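Local coordinates for protein beta-galactosidase (PDB 3OG2) that probably hydrolyses terminal non-reducing beta-D-galactose residues in beta-D-galactosides, as a glycoside hydrolase of family 35, at residues His493-Lys498 with Val527-Thr532. Residues are numbered along the deposited sequence; the frame is centred on the assembly and turned at random.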
loop_
_atom_site.group_PDB
_atom_site.type_symbol
_atom_site.label_atom_id
_atom_site.label_comp_id
_atom_site.label_asym_id
_atom_site.label_seq_id
_atom_site.Cartn_x
_atom_site.Cartn_y
_atom_site.Cartn_z
ATOM N N HIS A 493 -21.897 26.107 -14.077
ATOM C CA HIS A 493 -22.671 24.864 -14.041
ATOM C C HIS A 493 -24.157 25.150 -14.005
ATOM O O HIS A 493 -24.594 26.253 -13.637
ATOM C CB HIS A 493 -22.306 24.060 -12.771
ATOM C CG HIS A 493 -20.961 23.421 -13.001
ATOM N ND1 HIS A 493 -20.888 22.362 -13.886
ATOM C CD2 HIS A 493 -19.706 23.674 -12.575
ATOM C CE1 HIS A 493 -19.616 21.975 -13.953
ATOM N NE2 HIS A 493 -18.918 22.770 -13.169
ATOM N N GLU A 494 -24.938 24.153 -14.447
ATOM C CA GLU A 494 -26.394 24.298 -14.404
ATOM C C GLU A 494 -27.012 22.974 -13.974
ATOM O O GLU A 494 -26.499 21.901 -14.370
ATOM C CB GLU A 494 -26.874 24.757 -15.790
ATOM C CG GLU A 494 -28.347 25.146 -15.728
ATOM C CD GLU A 494 -28.806 25.553 -17.128
ATOM O OE1 GLU A 494 -28.545 26.717 -17.539
ATOM O OE2 GLU A 494 -29.362 24.638 -17.804
ATOM N N PHE A 495 -28.088 23.047 -13.211
ATOM C CA PHE A 495 -28.847 21.846 -12.891
ATOM C C PHE A 495 -30.327 22.228 -12.875
ATOM O O PHE A 495 -30.685 23.400 -12.749
ATOM C CB PHE A 495 -28.426 21.161 -11.598
ATOM C CG PHE A 495 -28.540 22.004 -10.359
ATOM C CD1 PHE A 495 -27.576 22.993 -10.083
ATOM C CD2 PHE A 495 -29.576 21.753 -9.487
ATOM C CE1 PHE A 495 -27.676 23.724 -8.898
ATOM C CE2 PHE A 495 -29.693 22.484 -8.327
ATOM C CZ PHE A 495 -28.730 23.456 -8.038
ATOM N N ALA A 496 -31.154 21.211 -12.991
ATOM C CA ALA A 496 -32.580 21.490 -13.018
ATOM C C ALA A 496 -33.262 20.440 -12.132
ATOM O O ALA A 496 -32.913 19.268 -12.179
ATOM C CB ALA A 496 -33.127 21.424 -14.423
ATOM N N VAL A 497 -34.225 20.888 -11.358
ATOM C CA VAL A 497 -34.926 20.049 -10.406
ATOM C C VAL A 497 -36.383 19.948 -10.821
ATOM O O VAL A 497 -37.053 20.980 -10.985
ATOM C CB VAL A 497 -34.823 20.583 -8.961
ATOM C CG1 VAL A 497 -35.473 19.611 -7.988
ATOM C CG2 VAL A 497 -33.346 20.804 -8.587
ATOM N N LYS A 498 -36.874 18.711 -11.016
ATOM C CA LYS A 498 -38.313 18.572 -11.318
ATOM C C LYS A 498 -39.148 19.147 -10.160
ATOM O O LYS A 498 -38.599 19.081 -9.045
ATOM C CB LYS A 498 -38.687 17.107 -11.558
ATOM C CG LYS A 498 -37.865 16.485 -12.702
ATOM C CD LYS A 498 -38.539 15.110 -12.966
ATOM C CE LYS A 498 -37.737 14.293 -13.954
ATOM N NZ LYS A 498 -38.041 12.825 -13.850
ATOM N N VAL A 527 -37.285 23.818 -11.856
ATOM C CA VAL A 527 -36.456 24.926 -11.433
ATOM C C VAL A 527 -35.058 24.751 -12.020
ATOM O O VAL A 527 -34.410 23.709 -11.806
ATOM C CB VAL A 527 -36.429 24.963 -9.887
ATOM C CG1 VAL A 527 -35.594 26.195 -9.498
ATOM C CG2 VAL A 527 -37.806 24.995 -9.218
ATOM N N VAL A 528 -34.574 25.720 -12.752
ATOM C CA VAL A 528 -33.271 25.672 -13.365
ATOM C C VAL A 528 -32.350 26.672 -12.677
ATOM O O VAL A 528 -32.697 27.842 -12.522
ATOM C CB VAL A 528 -33.355 25.963 -14.880
ATOM C CG1 VAL A 528 -31.989 25.817 -15.517
ATOM C CG2 VAL A 528 -34.411 25.062 -15.531
ATOM N N LEU A 529 -31.196 26.145 -12.228
ATOM C CA LEU A 529 -30.270 26.951 -11.441
ATOM C C LEU A 529 -28.928 26.955 -12.132
ATOM O O LEU A 529 -28.442 25.899 -12.476
ATOM C CB LEU A 529 -30.082 26.359 -10.025
ATOM C CG LEU A 529 -31.362 26.346 -9.173
ATOM C CD1 LEU A 529 -32.111 25.004 -9.399
ATOM C CD2 LEU A 529 -31.123 26.512 -7.690
ATOM N N GLN A 530 -28.348 28.129 -12.312
ATOM C CA GLN A 530 -27.026 28.287 -12.872
ATOM C C GLN A 530 -26.119 28.932 -11.822
ATOM O O GLN A 530 -26.553 29.827 -11.081
ATOM C CB GLN A 530 -27.114 29.179 -14.116
ATOM C CG GLN A 530 -26.000 28.930 -15.097
ATOM C CD GLN A 530 -26.319 29.628 -16.406
ATOM O OE1 GLN A 530 -26.129 30.824 -16.380
ATOM N NE2 GLN A 530 -26.745 28.914 -17.404
ATOM N N TRP A 531 -24.851 28.528 -11.756
ATOM C CA TRP A 531 -23.987 29.139 -10.778
ATOM C C TRP A 531 -22.564 28.983 -11.297
ATOM O O TRP A 531 -22.306 28.041 -12.074
ATOM C CB TRP A 531 -24.164 28.464 -9.420
ATOM C CG TRP A 531 -24.074 26.933 -9.468
ATOM C CD1 TRP A 531 -24.837 25.940 -10.016
ATOM C CD2 TRP A 531 -23.022 26.172 -8.861
ATOM N NE1 TRP A 531 -24.311 24.672 -9.764
ATOM C CE2 TRP A 531 -23.209 24.752 -9.066
ATOM C CE3 TRP A 531 -21.883 26.608 -8.104
ATOM C CZ2 TRP A 531 -22.351 23.769 -8.584
ATOM C CZ3 TRP A 531 -21.068 25.623 -7.654
ATOM C CH2 TRP A 531 -21.282 24.277 -7.869
ATOM N N THR A 532 -21.684 29.869 -10.878
ATOM C CA THR A 532 -20.275 29.719 -11.230
ATOM C C THR A 532 -19.496 29.394 -9.969
ATOM O O THR A 532 -19.569 30.151 -8.996
ATOM C CB THR A 532 -19.749 31.020 -11.881
ATOM O OG1 THR A 532 -20.445 31.197 -13.123
ATOM C CG2 THR A 532 -18.269 30.892 -12.198
#
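Two neighbouring antiparallel strands of an all-beta domain meet here, His493 pairing with Trp531, Phe495 with Leu529 and Val497 with Val527 as hydrogen-bonded pairs. The bond from Leu529 N to Phe495 O (2.8 Å) is almost straight, at 175°. On the face carrying these residues, Phe495 CG sits between its backbone N and carbonyl carbon (chi1 59°), which brings the ring across to the other strand. Leu529 CB lies over one ring face, while the edge at Phe495 CE1 meets Trp531 NE1 at 3.6 Å; the two aromatic side chains cross at about a right angle. His493 CB covers a face of the indole, 4.0 Å from the centroid of the Trp531 five-membered ring. On the opposite sheet face, with Glu494, Ala496, Val528 and Gln530, Gln530 NE2 donates a bent bond (131°) to the anti side of Glu494 OE1 (2.8 Å), somewhat out of the carboxylate plane, and Val528 CG1 packs against Glu494 CD at 3.6 Å. Leu439 N also bonds OE1; Tyr466 OH and Gln438 N bond OE2. An alanine in place of Glu494 would probably leave these partners without the carboxylate joining them. Strand 545-551 covers the aromatic side, an arrangement characteristic of sheets packed face to face in a beta sandwich.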